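Local coordinates for protein 5-cytosine DNA methyltransferase (Entamoeba histolytica, PDB 3QV2) that probably transfers methyl groups from S-adenosyl-L-methionine to carbon 5 of cytosine in DNA or tRNA, as a Dnmt2-type member of the C5-methyltransferase family, at residues Val11-Phe16 with Thr79-Pro84; Thr37-Asp42 with Glu58-Asn63; His125-Asn130 with Tyr174-Leu179. All blocks are in the same frame, centred on the assembly; numbering follows the deposited sequence.

Interaction 1: residues Val11-Phe16 with Thr79-Pro84; sequences VNVIEF and TWFMSP. With SAH (S-adenosyl-L-homocysteine), chain B.
Phe16 and Trp80 both carry CG beside the backbone N and anti to the carbonyl carbon (chi1 -64° and -78°), and these torsions bring their rings together on one face of the sheet. The two segments are neighbouring parallel strands inside the Rossmann-like sheet of a class I methyltransferase. Phe16 turns an edge to the face of the Trp80 five-membered ring. The planes stand at 79° in this T-shaped stack, and Phe16 CE2 comes 3.6 Å from Trp80 CD2. Met82 runs alongside Phe16. Its bend at chi3 brings the methyl group in, with Met82 CE 3.6 Å from Phe16 CD2. Ile14 works on the same face: its CG2 lies over one face of the Phe16 ring, and its CD1 approaches the indole near Trp80 NE1. Leu111 of helix 106-115 touches both Phe16 and Met82.

Val13, Thr79 and Phe81 occupy the other face. Val13 CG1 sits over the Phe81 ring in a CH-pi contact, 3.8 Å from its centroid. Val13 CG2 meets CB and CG2 of Thr79. Leu23 and Tyr27 of helix 22-29 also touch Phe81 on this side. The backbones are joined by hydrogen bonds from Ile14 N to Thr79 O (2.9 Å), from Phe81 N to Ile14 O and from Phe16 N to Phe81 O. Glu15 has its carboxylate held by Tyr51 OH and by the backbone N of Arg24. Beyond strand 79-82 the chain enters the cofactor pocket. There the amino N of S-adenosyl-L-homocysteine donates a hydrogen bond to Ser83 OG, at 2.6 Å.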
loop_
_atom_site.group_PDB
_atom_site.type_symbol
_atom_site.label_atom_id
_atom_site.label_comp_id
_atom_site.label_asym_id
_atom_site.label_seq_id
_atom_site.Cartn_x
_atom_site.Cartn_y
_atom_site.Cartn_z
ATOM N N VAL A 11 5.293 -1.420 21.326
ATOM C CA VAL A 11 4.333 -1.602 20.246
ATOM C C VAL A 11 4.481 -2.986 19.624
ATOM O O VAL A 11 5.449 -3.259 18.915
ATOM C CB VAL A 11 4.505 -0.534 19.148
ATOM C CG1 VAL A 11 3.584 -0.828 17.973
ATOM C CG2 VAL A 11 4.231 0.851 19.711
ATOM N N ASN A 12 3.519 -3.859 19.902
ATOM C CA ASN A 12 3.522 -5.207 19.352
ATOM C C ASN A 12 2.417 -5.364 18.314
ATOM O O ASN A 12 1.232 -5.347 18.648
ATOM C CB ASN A 12 3.365 -6.237 20.469
ATOM C CG ASN A 12 4.400 -6.065 21.564
ATOM O OD1 ASN A 12 4.062 -5.872 22.732
ATOM N ND2 ASN A 12 5.673 -6.125 21.188
ATOM N N VAL A 13 2.812 -5.519 17.054
ATOM C CA VAL A 13 1.870 -5.442 15.943
ATOM C C VAL A 13 1.561 -6.790 15.300
ATOM O O VAL A 13 2.464 -7.580 15.025
ATOM C CB VAL A 13 2.396 -4.501 14.837
ATOM C CG1 VAL A 13 1.341 -4.309 13.758
ATOM C CG2 VAL A 13 2.812 -3.162 15.424
ATOM N N ILE A 14 0.279 -7.040 15.060
ATOM C CA ILE A 14 -0.128 -8.134 14.191
ATOM C C ILE A 14 -0.364 -7.565 12.797
ATOM O O ILE A 14 -1.310 -6.809 12.578
ATOM C CB ILE A 14 -1.417 -8.818 14.676
ATOM C CG1 ILE A 14 -1.287 -9.257 16.136
ATOM C CG2 ILE A 14 -1.743 -10.009 13.788
ATOM C CD1 ILE A 14 -2.510 -9.976 16.666
ATOM N N GLU A 15 0.505 -7.922 11.858
ATOM C CA GLU A 15 0.450 -7.368 10.510
ATOM C C GLU A 15 -0.442 -8.209 9.602
ATOM O O GLU A 15 0.042 -9.044 8.838
ATOM C CB GLU A 15 1.863 -7.263 9.933
ATOM C CG GLU A 15 2.004 -6.346 8.729
ATOM C CD GLU A 15 3.457 -6.107 8.354
ATOM O OE1 GLU A 15 3.708 -5.374 7.375
ATOM O OE2 GLU A 15 4.349 -6.649 9.040
ATOM N N PHE A 16 -1.749 -7.988 9.692
ATOM C CA PHE A 16 -2.707 -8.721 8.875
ATOM C C PHE A 16 -2.566 -8.358 7.401
ATOM O O PHE A 16 -2.334 -7.197 7.060
ATOM C CB PHE A 16 -4.136 -8.447 9.343
ATOM C CG PHE A 16 -4.428 -8.932 10.736
ATOM C CD1 PHE A 16 -4.544 -10.285 11.001
ATOM C CD2 PHE A 16 -4.606 -8.034 11.776
ATOM C CE1 PHE A 16 -4.820 -10.735 12.277
ATOM C CE2 PHE A 16 -4.885 -8.479 13.056
ATOM C CZ PHE A 16 -4.993 -9.831 13.306
ATOM N N THR A 79 -1.449 -4.033 18.932
ATOM C CA THR A 79 -1.622 -3.205 17.746
ATOM C C THR A 79 -2.033 -4.024 16.523
ATOM O O THR A 79 -1.538 -5.129 16.305
ATOM C CB THR A 79 -0.337 -2.423 17.419
ATOM O OG1 THR A 79 0.054 -1.643 18.556
ATOM C CG2 THR A 79 -0.560 -1.502 16.236
ATOM N N TRP A 80 -2.944 -3.467 15.729
ATOM C CA TRP A 80 -3.382 -4.098 14.493
ATOM C C TRP A 80 -3.055 -3.226 13.286
ATOM O O TRP A 80 -3.553 -2.108 13.167
ATOM C CB TRP A 80 -4.889 -4.358 14.522
ATOM C CG TRP A 80 -5.309 -5.551 15.323
ATOM C CD1 TRP A 80 -4.552 -6.254 16.217
ATOM C CD2 TRP A 80 -6.590 -6.185 15.298
ATOM N NE1 TRP A 80 -5.287 -7.284 16.751
ATOM C CE2 TRP A 80 -6.548 -7.265 16.199
ATOM C CE3 TRP A 80 -7.779 -5.946 14.595
ATOM C CZ2 TRP A 80 -7.635 -8.103 16.423
ATOM C CZ3 TRP A 80 -8.862 -6.778 14.816
ATOM C CH2 TRP A 80 -8.782 -7.842 15.722
ATOM N N PHE A 81 -2.209 -3.741 12.400
ATOM C CA PHE A 81 -1.980 -3.114 11.102
ATOM C C PHE A 81 -2.607 -3.990 10.031
ATOM O O PHE A 81 -2.465 -5.213 10.064
ATOM C CB PHE A 81 -0.485 -2.947 10.823
ATOM C CG PHE A 81 0.167 -1.860 11.627
ATOM C CD1 PHE A 81 -0.585 -1.041 12.449
ATOM C CD2 PHE A 81 1.535 -1.651 11.551
ATOM C CE1 PHE A 81 0.014 -0.039 13.185
ATOM C CE2 PHE A 81 2.139 -0.650 12.287
ATOM C CZ PHE A 81 1.376 0.157 13.104
ATOM N N MET A 82 -3.300 -3.373 9.080
ATOM C CA MET A 82 -3.965 -4.147 8.041
ATOM C C MET A 82 -4.360 -3.336 6.812
ATOM O O MET A 82 -4.801 -2.190 6.914
ATOM C CB MET A 82 -5.208 -4.836 8.606
ATOM C CG MET A 82 -6.333 -3.880 8.962
ATOM S SD MET A 82 -7.840 -4.742 9.447
ATOM C CE MET A 82 -7.242 -5.718 10.822
ATOM N N SER A 83 -4.196 -3.953 5.649
ATOM C CA SER A 83 -4.747 -3.431 4.408
ATOM C C SER A 83 -5.470 -4.568 3.697
ATOM O O SER A 83 -4.888 -5.263 2.862
ATOM C CB SER A 83 -3.647 -2.842 3.525
ATOM O OG SER A 83 -2.619 -3.786 3.296
ATOM N N PRO A 84 -6.747 -4.772 4.048
ATOM C CA PRO A 84 -7.564 -5.885 3.554
ATOM C C PRO A 84 -7.674 -5.887 2.036
ATOM O O PRO A 84 -7.496 -4.839 1.417
ATOM C CB PRO A 84 -8.938 -5.610 4.176
ATOM C CG PRO A 84 -8.652 -4.764 5.375
ATOM C CD PRO A 84 -7.495 -3.905 4.975
HETATM N N SAH B . -0.225 -3.932 2.333
HETATM C CA SAH B . 0.530 -5.085 1.880
HETATM C CB SAH B . -0.272 -5.900 0.875
HETATM C CG SAH B . -1.779 -5.876 0.953
HETATM S SD SAH B . -2.688 -6.784 -0.313
HETATM C C SAH B . 1.840 -4.623 1.293
HETATM O O SAH B . 2.410 -5.318 0.405
HETATM O OXT SAH B . 2.373 -3.534 1.698
HETATM C "C5'" SAH B . -3.790 -7.941 0.473
HETATM C "C4'" SAH B . -3.222 -9.214 0.985
HETATM O "O4'" SAH B . -4.176 -9.834 1.775
HETATM C "C3'" SAH B . -2.935 -10.111 -0.137
HETATM O "O3'" SAH B . -1.565 -10.283 -0.260
HETATM C "C2'" SAH B . -3.568 -11.372 0.153
HETATM O "O2'" SAH B . -2.660 -12.405 -0.003
HETATM C "C1'" SAH B . -3.991 -11.267 1.552
HETATM N N9 SAH B . -5.145 -12.076 1.819
HETATM C C8 SAH B . -6.303 -12.184 1.154
HETATM N N7 SAH B . -7.060 -13.077 1.812
HETATM C C5 SAH B . -6.367 -13.525 2.887
HETATM C C6 SAH B . -6.654 -14.441 3.901
HETATM N N6 SAH B . -7.920 -15.132 3.933
HETATM N N1 SAH B . -5.720 -14.663 4.843
HETATM C C2 SAH B . -4.537 -14.034 4.832
HETATM N N3 SAH B . -4.242 -13.152 3.872
HETATM C C4 SAH B . -5.129 -12.883 2.897
#

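Interaction 2: residues Thr37-Asp42 with Glu58-Asn63; sequences TFIPFD and EVQVKN. With SAH (S-adenosyl-L-homocysteine), chain B; SO4 (sulfate ion), chain C.
The Phe41 ring takes the aliphatic part of Gln60 over one face and has Lys62 O near its plane at the edge. Gln60 CB sits 3.5 Å from the centroid of the Phe41 ring, a CH-pi contact placed toward the CD1-CE1 side. The Gln60 chain bends at chi2 (-65°), and its amide plane is turned 68° from the ring. Pro40 meets the other segment through CG, which lies 4.0 Å from Val59 CG2. The second Val59 methyl, CG1, is anti to the backbone N and packs against the backbone at Pro40 O and Asp42 N.

Two backbone hydrogen bonds clasp Gln60. Its N donates to Pro40 O at 2.9 Å, and its O accepts from Asp42 N at 3.0 Å. They form a single bridge between edge strand 36-41, at Phe41, and the loop after helix 45-55. In class I methyltransferases an acidic residue at the end of the second strand commonly binds the cofactor ribose, and Asp42 does so here. Its two carboxylate oxygens accept from separate hydroxyls of S-adenosyl-L-homocysteine: OD1 from O2' at 2.7 Å and OD2 from O3' at 3.0 Å. Gly19 N and Asn44 N also bond this carboxylate. At the end of 58-63, Asn63 OD1 accepts from the adenine N6 at 2.9 Å.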
loop_
_atom_site.group_PDB
_atom_site.type_symbol
_atom_site.label_atom_id
_atom_site.label_comp_id
_atom_site.label_asym_id
_atom_site.label_seq_id
_atom_site.Cartn_x
_atom_site.Cartn_y
_atom_site.Cartn_z
ATOM N N THR A 37 7.631 -4.975 17.493
ATOM C CA THR A 37 7.684 -6.325 16.946
ATOM C C THR A 37 6.527 -6.517 15.975
ATOM O O THR A 37 5.473 -5.899 16.126
ATOM C CB THR A 37 7.589 -7.392 18.050
ATOM O OG1 THR A 37 6.323 -7.285 18.713
ATOM C CG2 THR A 37 8.709 -7.213 19.066
ATOM N N PHE A 38 6.722 -7.377 14.981
ATOM C CA PHE A 38 5.702 -7.605 13.965
ATOM C C PHE A 38 5.429 -9.092 13.745
ATOM O O PHE A 38 6.355 -9.889 13.608
ATOM C CB PHE A 38 6.111 -6.951 12.643
ATOM C CG PHE A 38 6.200 -5.450 12.707
ATOM C CD1 PHE A 38 5.116 -4.662 12.357
ATOM C CD2 PHE A 38 7.369 -4.827 13.111
ATOM C CE1 PHE A 38 5.195 -3.283 12.413
ATOM C CE2 PHE A 38 7.455 -3.448 13.170
ATOM C CZ PHE A 38 6.367 -2.676 12.819
ATOM N N ILE A 39 4.150 -9.455 13.718
ATOM C CA ILE A 39 3.736 -10.817 13.389
ATOM C C ILE A 39 2.830 -10.794 12.163
ATOM O O ILE A 39 1.626 -10.563 12.275
ATOM C CB ILE A 39 2.999 -11.506 14.554
ATOM C CG1 ILE A 39 3.941 -11.709 15.744
ATOM C CG2 ILE A 39 2.443 -12.847 14.109
ATOM C CD1 ILE A 39 4.204 -10.455 16.548
ATOM N N PRO A 40 3.416 -11.030 10.983
ATOM C CA PRO A 40 2.727 -10.947 9.692
ATOM C C PRO A 40 1.868 -12.171 9.385
ATOM O O PRO A 40 2.292 -13.301 9.627
ATOM C CB PRO A 40 3.885 -10.864 8.695
ATOM C CG PRO A 40 4.986 -11.612 9.353
ATOM C CD PRO A 40 4.845 -11.353 10.827
ATOM N N PHE A 41 0.669 -11.934 8.861
ATOM C CA PHE A 41 -0.215 -13.002 8.406
ATOM C C PHE A 41 -0.572 -12.786 6.939
ATOM O O PHE A 41 -1.067 -11.723 6.564
ATOM C CB PHE A 41 -1.501 -13.037 9.238
ATOM C CG PHE A 41 -1.348 -13.698 10.578
ATOM C CD1 PHE A 41 -1.782 -14.999 10.778
ATOM C CD2 PHE A 41 -0.784 -13.017 11.642
ATOM C CE1 PHE A 41 -1.649 -15.608 12.011
ATOM C CE2 PHE A 41 -0.646 -13.621 12.878
ATOM C CZ PHE A 41 -1.079 -14.918 13.062
ATOM N N ASP A 42 -0.319 -13.795 6.112
ATOM C CA ASP A 42 -0.686 -13.735 4.702
ATOM C C ASP A 42 -0.545 -15.110 4.054
ATOM O O ASP A 42 0.362 -15.872 4.388
ATOM C CB ASP A 42 0.161 -12.696 3.963
ATOM C CG ASP A 42 -0.475 -12.240 2.663
ATOM O OD1 ASP A 42 -0.903 -13.105 1.873
ATOM O OD2 ASP A 42 -0.557 -11.014 2.438
ATOM N N GLU A 58 9.355 -15.398 9.612
ATOM C CA GLU A 58 8.377 -16.221 8.907
ATOM C C GLU A 58 6.977 -15.618 8.944
ATOM O O GLU A 58 6.561 -15.050 9.954
ATOM C CB GLU A 58 8.354 -17.641 9.477
ATOM C CG GLU A 58 7.430 -18.584 8.723
ATOM C CD GLU A 58 7.525 -20.011 9.219
ATOM O OE1 GLU A 58 8.131 -20.230 10.290
ATOM O OE2 GLU A 58 6.999 -20.913 8.534
ATOM N N VAL A 59 6.256 -15.748 7.836
ATOM C CA VAL A 59 4.885 -15.264 7.750
ATOM C C VAL A 59 3.892 -16.367 8.098
ATOM O O VAL A 59 3.980 -17.480 7.574
ATOM C CB VAL A 59 4.556 -14.741 6.336
ATOM C CG1 VAL A 59 3.122 -14.245 6.281
ATOM C CG2 VAL A 59 5.523 -13.635 5.937
ATOM N N GLN A 60 2.950 -16.055 8.982
ATOM C CA GLN A 60 1.913 -17.007 9.367
ATOM C C GLN A 60 0.886 -17.154 8.249
ATOM O O GLN A 60 0.258 -16.178 7.840
ATOM C CB GLN A 60 1.224 -16.555 10.655
ATOM C CG GLN A 60 2.165 -16.355 11.828
ATOM C CD GLN A 60 2.813 -17.645 12.284
ATOM O OE1 GLN A 60 4.037 -17.744 12.347
ATOM N NE2 GLN A 60 1.996 -18.638 12.614
ATOM N N VAL A 61 0.718 -18.380 7.762
ATOM C CA VAL A 61 -0.165 -18.640 6.629
ATOM C C VAL A 61 -1.559 -19.094 7.052
ATOM O O VAL A 61 -2.361 -19.510 6.218
ATOM C CB VAL A 61 0.438 -19.688 5.672
ATOM C CG1 VAL A 61 1.740 -19.177 5.083
ATOM C CG2 VAL A 61 0.660 -21.006 6.397
ATOM N N LYS A 62 -1.842 -19.018 8.347
ATOM C CA LYS A 62 -3.168 -19.352 8.852
ATOM C C LYS A 62 -4.212 -18.442 8.212
ATOM O O LYS A 62 -4.117 -17.219 8.305
ATOM C CB LYS A 62 -3.207 -19.221 10.376
ATOM C CG LYS A 62 -4.540 -19.600 11.001
ATOM C CD LYS A 62 -4.897 -21.047 10.700
ATOM C CE LYS A 62 -6.232 -21.431 11.320
ATOM N NZ LYS A 62 -6.555 -22.871 11.116
ATOM N N ASN A 63 -5.204 -19.042 7.561
ATOM C CA ASN A 63 -6.221 -18.270 6.852
ATOM C C ASN A 63 -7.020 -17.370 7.790
ATOM O O ASN A 63 -7.555 -17.828 8.798
ATOM C CB ASN A 63 -7.165 -19.196 6.080
ATOM C CG ASN A 63 -7.879 -18.487 4.946
ATOM O OD1 ASN A 63 -8.767 -17.666 5.173
ATOM N ND2 ASN A 63 -7.496 -18.806 3.715
HETATM N N SAH B . -0.225 -3.932 2.333
HETATM C CA SAH B . 0.530 -5.085 1.880
HETATM C CB SAH B . -0.272 -5.900 0.875
HETATM C CG SAH B . -1.779 -5.876 0.953
HETATM S SD SAH B . -2.688 -6.784 -0.313
HETATM C C SAH B . 1.840 -4.623 1.293
HETATM O O SAH B . 2.410 -5.318 0.405
HETATM O OXT SAH B . 2.373 -3.534 1.698
HETATM C "C5'" SAH B . -3.790 -7.941 0.473
HETATM C "C4'" SAH B . -3.222 -9.214 0.985
HETATM O "O4'" SAH B . -4.176 -9.834 1.775
HETATM C "C3'" SAH B . -2.935 -10.111 -0.137
HETATM O "O3'" SAH B . -1.565 -10.283 -0.260
HETATM C "C2'" SAH B . -3.568 -11.372 0.153
HETATM O "O2'" SAH B . -2.660 -12.405 -0.003
HETATM C "C1'" SAH B . -3.991 -11.267 1.552
HETATM N N9 SAH B . -5.145 -12.076 1.819
HETATM C C8 SAH B . -6.303 -12.184 1.154
HETATM N N7 SAH B . -7.060 -13.077 1.812
HETATM C C5 SAH B . -6.367 -13.525 2.887
HETATM C C6 SAH B . -6.654 -14.441 3.901
HETATM N N6 SAH B . -7.920 -15.132 3.933
HETATM N N1 SAH B . -5.720 -14.663 4.843
HETATM C C2 SAH B . -4.537 -14.034 4.832
HETATM N N3 SAH B . -4.242 -13.152 3.872
HETATM C C4 SAH B . -5.129 -12.883 2.897
HETATM S S SO4 C . -7.759 -24.083 14.460
HETATM O O1 SO4 C . -7.968 -24.507 13.077
HETATM O O2 SO4 C . -8.594 -22.920 14.734
HETATM O O3 SO4 C . -8.118 -25.170 15.368
HETATM O O4 SO4 C . -6.353 -23.730 14.647
#

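Interaction 3: residues His125-Asn130 with Tyr174-Leu179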
loop_
_atom_site.group_PDB
_atom_site.type_symbol
_atom_site.label_atom_id
_atom_site.label_comp_id
_atom_site.label_asym_id
_atom_site.label_seq_id
_atom_site.Cartn_x
_atom_site.Cartn_y
_atom_site.Cartn_z
ATOM N N HIS A 125 -4.136 0.382 19.364
ATOM C CA HIS A 125 -4.028 1.123 18.113
ATOM C C HIS A 125 -4.362 0.233 16.923
ATOM O O HIS A 125 -3.906 -0.908 16.843
ATOM C CB HIS A 125 -2.627 1.715 17.944
ATOM C CG HIS A 125 -2.265 2.725 18.990
ATOM N ND1 HIS A 125 -1.737 2.371 20.213
ATOM C CD2 HIS A 125 -2.360 4.074 18.997
ATOM C CE1 HIS A 125 -1.521 3.461 20.927
ATOM N NE2 HIS A 125 -1.891 4.508 20.214
ATOM N N ILE A 126 -5.167 0.760 16.005
ATOM C CA ILE A 126 -5.510 0.054 14.776
ATOM C C ILE A 126 -5.313 0.965 13.572
ATOM O O ILE A 126 -5.725 2.126 13.585
ATOM C CB ILE A 126 -6.968 -0.431 14.782
ATOM C CG1 ILE A 126 -7.247 -1.300 16.007
ATOM C CG2 ILE A 126 -7.279 -1.194 13.500
ATOM C CD1 ILE A 126 -8.656 -1.842 16.049
ATOM N N PHE A 127 -4.685 0.433 12.531
ATOM C CA PHE A 127 -4.489 1.183 11.298
ATOM C C PHE A 127 -4.973 0.372 10.102
ATOM O O PHE A 127 -4.523 -0.752 9.878
ATOM C CB PHE A 127 -3.017 1.560 11.122
ATOM C CG PHE A 127 -2.766 2.506 9.983
ATOM C CD1 PHE A 127 -2.662 3.868 10.207
ATOM C CD2 PHE A 127 -2.641 2.034 8.688
ATOM C CE1 PHE A 127 -2.433 4.742 9.161
ATOM C CE2 PHE A 127 -2.413 2.901 7.638
ATOM C CZ PHE A 127 -2.308 4.258 7.875
ATOM N N ILE A 128 -5.898 0.945 9.341
ATOM C CA ILE A 128 -6.434 0.276 8.164
ATOM C C ILE A 128 -6.126 1.069 6.903
ATOM O O ILE A 128 -6.219 2.294 6.889
ATOM C CB ILE A 128 -7.957 0.082 8.269
ATOM C CG1 ILE A 128 -8.333 -0.461 9.648
ATOM C CG2 ILE A 128 -8.454 -0.843 7.167
ATOM C CD1 ILE A 128 -9.823 -0.632 9.853
ATOM N N GLU A 129 -5.755 0.361 5.842
ATOM C CA GLU A 129 -5.485 0.997 4.560
ATOM C C GLU A 129 -6.268 0.290 3.460
ATOM O O GLU A 129 -6.331 -0.938 3.423
ATOM C CB GLU A 129 -3.983 0.979 4.255
ATOM C CG GLU A 129 -3.574 1.776 3.022
ATOM C CD GLU A 129 -3.780 1.013 1.727
ATOM O OE1 GLU A 129 -3.988 -0.218 1.786
ATOM O OE2 GLU A 129 -3.731 1.643 0.651
ATOM N N ASN A 130 -6.871 1.071 2.571
ATOM C CA ASN A 130 -7.662 0.513 1.481
ATOM C C ASN A 130 -7.921 1.545 0.390
ATOM O O ASN A 130 -7.351 2.637 0.411
ATOM C CB ASN A 130 -8.989 -0.036 2.011
ATOM C CG ASN A 130 -9.420 -1.308 1.304
ATOM O OD1 ASN A 130 -10.076 -1.265 0.263
ATOM N ND2 ASN A 130 -9.052 -2.450 1.871
ATOM N N TYR A 174 -7.546 5.843 4.544
ATOM C CA TYR A 174 -6.829 5.445 5.750
ATOM C C TYR A 174 -7.679 5.598 7.007
ATOM O O TYR A 174 -8.264 6.653 7.247
ATOM C CB TYR A 174 -5.548 6.266 5.901
ATOM C CG TYR A 174 -4.612 6.171 4.718
ATOM C CD1 TYR A 174 -3.701 5.131 4.611
ATOM C CD2 TYR A 174 -4.637 7.126 3.709
ATOM C CE1 TYR A 174 -2.842 5.041 3.534
ATOM C CE2 TYR A 174 -3.782 7.044 2.626
ATOM C CZ TYR A 174 -2.885 5.999 2.545
ATOM O OH TYR A 174 -2.030 5.907 1.474
ATOM N N VAL A 175 -7.734 4.542 7.812
ATOM C CA VAL A 175 -8.480 4.576 9.063
ATOM C C VAL A 175 -7.535 4.474 10.256
ATOM O O VAL A 175 -6.707 3.569 10.329
ATOM C CB VAL A 175 -9.511 3.436 9.142
ATOM C CG1 VAL A 175 -10.254 3.490 10.465
ATOM C CG2 VAL A 175 -10.485 3.521 7.979
ATOM N N MET A 176 -7.666 5.416 11.184
ATOM C CA MET A 176 -6.847 5.431 12.389
ATOM C C MET A 176 -7.723 5.326 13.629
ATOM O O MET A 176 -8.434 6.268 13.981
ATOM C CB MET A 176 -6.002 6.704 12.439
ATOM C CG MET A 176 -4.933 6.773 11.364
ATOM S SD MET A 176 -4.543 8.469 10.893
ATOM C CE MET A 176 -6.058 8.930 10.057
ATOM N N ALA A 177 -7.671 4.173 14.286
ATOM C CA ALA A 177 -8.508 3.921 15.450
ATOM C C ALA A 177 -7.668 3.607 16.682
ATOM O O ALA A 177 -6.647 2.929 16.592
ATOM C CB ALA A 177 -9.479 2.785 15.166
ATOM N N ARG A 178 -8.106 4.112 17.830
ATOM C CA ARG A 178 -7.420 3.857 19.089
ATOM C C ARG A 178 -8.354 4.120 20.268
ATOM O O ARG A 178 -9.425 4.701 20.103
ATOM C CB ARG A 178 -6.155 4.709 19.200
ATOM C CG ARG A 178 -6.411 6.191 19.395
ATOM C CD ARG A 178 -5.134 6.993 19.237
ATOM N NE ARG A 178 -5.239 8.314 19.850
ATOM C CZ ARG A 178 -4.325 9.269 19.722
ATOM N NH1 ARG A 178 -3.240 9.050 18.994
ATOM N NH2 ARG A 178 -4.497 10.442 20.316
ATOM N N LEU A 179 -7.940 3.693 21.456
ATOM C CA LEU A 179 -8.796 3.771 22.635
ATOM C C LEU A 179 -8.698 5.116 23.353
ATOM O O LEU A 179 -9.459 5.390 24.281
ATOM C CB LEU A 179 -8.470 2.628 23.597
ATOM C CG LEU A 179 -8.575 1.228 22.990
ATOM C CD1 LEU A 179 -8.098 0.179 23.978
ATOM C CD2 LEU A 179 -10.001 0.945 22.549
HETATM O O HOH W 1 -0.870 3.587 0.590
#
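Strands 125-130 and 174-178 run antiparallel, their axes 4.7 Å apart at closest approach. Ile126 with Ala177 and Ile128 with Val175 are the hydrogen-bonded pairs, each joined by two N-H...O bonds. The shortest runs from Ile126 N to Ala177 O at 2.7 Å. His125-Arg178, Phe127-Met176 and Glu129-Tyr174 are non-hydrogen-bonded pairs. This is where the central sheet turns from parallel to antiparallel.

Phe127 has CG anti to its N (chi1 -171°), which brings its ring close to the neighbouring strand. Its CZ is 3.7 Å from Tyr174 CD1, and its CD1 is 3.9 Å from Met176 CG. Glu129 CG lies 3.4 Å from Tyr174 CE1, the two side chains pointing the same way. On the same face as Phe127, His125 CD2 rests beside Arg178 CB. His125 NE2 is hydrogen-bonded to Asp324, and Arg178 forms a salt bridge with Asp323. On the other face Ile128 CB meets Val175 CB at 3.8 Å.

Helix 311-321 packs on Phe127 and Tyr174. At the end near the cofactor the contact becomes polar. A water donates to Tyr174 OH at 2.7 Å and only weakly to Glu129 OE2, which implies a loose water link between the phenol and the carboxylate.

In the fold
From the N terminus, strand 11-16 comes first, and interaction 1 closes its loop when the chain returns at 79-84. Interaction 2 closes a shorter loop within that span, around helix 45-55. Interaction 3 follows in series, joining 125-130 to 174-179 across helix 138-149 and strand 153-159; no loops cross. All three reach one mixed sheet. Strand 11-16 lies between 36-41 and 79-82, so interactions 1 and 2 touch, through Val13 O and Ile39 N among others. Strand 79-82 is bonded in turn to 125-130, which links interactions 1 and 3. Interactions 1 and 2 meet at the cofactor, the first at its amino end and the second at its nucleoside end.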